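Local coordinates for CYTH domain-containing protein (Pyrococcus horikoshii, PDB 2EEN) that is of unknown function but carries a CYTH domain, a fold whose members typically act on triphosphate-bearing substrates, and assembles as a dimer, at residues F93-L96 against D97-F101. Residues are numbered along the deposited sequence; the frame is centred on the assembly and turned at random.
Sequences FELL and DRLGF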
# COMPACT_ATOMS: atom_id res chain seq x y z
N PHE A 93 5.59 0.90 7.05
CA PHE A 93 6.55 1.97 7.29
C PHE A 93 7.89 1.61 6.64
O PHE A 93 8.54 2.44 6.01
CB PHE A 93 6.77 2.18 8.79
CG PHE A 93 5.67 2.94 9.45
CD1 PHE A 93 5.33 4.22 9.03
CD2 PHE A 93 4.96 2.37 10.51
CE1 PHE A 93 4.30 4.92 9.65
CE2 PHE A 93 3.93 3.07 11.13
CZ PHE A 93 3.60 4.35 10.70
N GLU A 94 8.29 0.35 6.79
CA GLU A 94 9.55 -0.11 6.23
C GLU A 94 9.51 -0.12 4.70
O GLU A 94 10.47 0.27 4.04
CB GLU A 94 9.87 -1.51 6.76
CG GLU A 94 11.23 -2.04 6.38
CD GLU A 94 11.53 -3.39 7.02
OE1 GLU A 94 10.67 -4.29 6.94
OE2 GLU A 94 12.62 -3.54 7.60
N LEU A 95 8.38 -0.55 4.14
CA LEU A 95 8.22 -0.60 2.70
C LEU A 95 8.37 0.79 2.08
O LEU A 95 9.10 0.99 1.12
CB LEU A 95 6.85 -1.18 2.34
CG LEU A 95 6.52 -1.21 0.84
CD1 LEU A 95 7.63 -1.94 0.09
CD2 LEU A 95 5.18 -1.89 0.63
N LEU A 96 7.66 1.75 2.65
CA LEU A 96 7.74 3.11 2.14
C LEU A 96 9.18 3.62 2.21
O LEU A 96 9.67 4.22 1.27
CB LEU A 96 6.81 4.03 2.94
CG LEU A 96 5.31 3.83 2.69
CD1 LEU A 96 4.52 4.85 3.49
CD2 LEU A 96 5.02 3.99 1.20
N ASP A 97 9.86 3.37 3.32
CA ASP A 97 11.24 3.82 3.48
C ASP A 97 12.14 3.21 2.40
O ASP A 97 12.92 3.92 1.76
CB ASP A 97 11.76 3.45 4.87
CG ASP A 97 13.07 4.14 5.20
OD1 ASP A 97 13.10 5.39 5.18
OD2 ASP A 97 14.06 3.43 5.49
N ARG A 98 12.03 1.91 2.21
CA ARG A 98 12.84 1.20 1.21
C ARG A 98 12.57 1.71 -0.20
O ARG A 98 13.48 1.77 -1.02
CB ARG A 98 12.56 -0.30 1.28
CG ARG A 98 13.07 -0.97 2.54
CD ARG A 98 14.59 -0.97 2.60
NE ARG A 98 15.09 -1.65 3.79
CZ ARG A 98 16.38 -1.88 4.04
NH1 ARG A 98 17.31 -1.47 3.19
NH2 ARG A 98 16.74 -2.50 5.16
N LEU A 99 11.32 2.08 -0.47
CA LEU A 99 10.97 2.59 -1.79
C LEU A 99 11.40 4.04 -1.99
O LEU A 99 11.26 4.60 -3.07
CB LEU A 99 9.47 2.43 -2.03
CG LEU A 99 9.02 0.98 -2.15
CD1 LEU A 99 7.51 0.91 -2.31
CD2 LEU A 99 9.70 0.32 -3.34
N GLY A 100 11.93 4.66 -0.94
CA GLY A 100 12.40 6.03 -1.08
C GLY A 100 11.47 7.12 -0.62
O GLY A 100 11.75 8.30 -0.85
N PHE A 101 10.35 6.74 -0.01
CA PHE A 101 9.41 7.72 0.50
C PHE A 101 9.90 8.09 1.88
O PHE A 101 9.97 7.24 2.77
CB PHE A 101 8.00 7.14 0.58
CG PHE A 101 7.39 6.89 -0.75
CD1 PHE A 101 7.72 5.75 -1.47
CD2 PHE A 101 6.54 7.83 -1.32
CE1 PHE A 101 7.21 5.55 -2.75
CE2 PHE A 101 6.02 7.63 -2.59
CZ PHE A 101 6.36 6.49 -3.32
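Phe101 N turns back to Leu96 O at 2.9 Å, five residues earlier, and this bond closes the C-terminal end of helix 89-98. The same carbonyl oxygen lies at the edge of the Phe101 ring, near its plane and 3.7 Å from CD1. With CG anti to the carbonyl carbon (chi1 -69°), the ring sits beside Leu96, whose CD2 is 4.2 Å from Phe101 CD1; the two CB atoms also approach each other. The reversal passes through Gly100, whose positive phi of 98° would press a CB against the preceding carbonyl oxygen; its N bonds to Asp97 O. One turn earlier the helix is still regular: Arg98 N bonds to Glu94 O and Asp97 N to Phe93 O. Leu99 N reaches Leu95 O at 2.9 Å, with the donor tilted 18° from the carbonyl plane. Beside that bond the two leucines meet by their CD1 methyls, 3.7 Å apart, and Leu99 also packs on Phe101 of the second subunit. Cutting Leu99 back to an alanine is likely to leave the CD1 methyl of Leu95 without this neighbour and to open a gap against that phenylalanine. Glu94 and Arg98, whose side chains pack on Ile81 of the second subunit, are of opposite charge but not in contact, OE2 and NH2 being 4.9 Å apart, while Asp97 OD1 forms a salt bridge with Lys102. Leu96 and Phe101 rest on Tyr35 and Leu49 of the sheet, and Leu99 O accepts a hydrogen bond from His37 of the second subunit. The Phe101-Leu96 and Gly100-Asp97 backbone bonds, with the positive phi of Gly100, make a Schellman motif, which ends the helix packed on the antiparallel sheet of the CYTH fold and leads into strand 102-117, within the dimer interface.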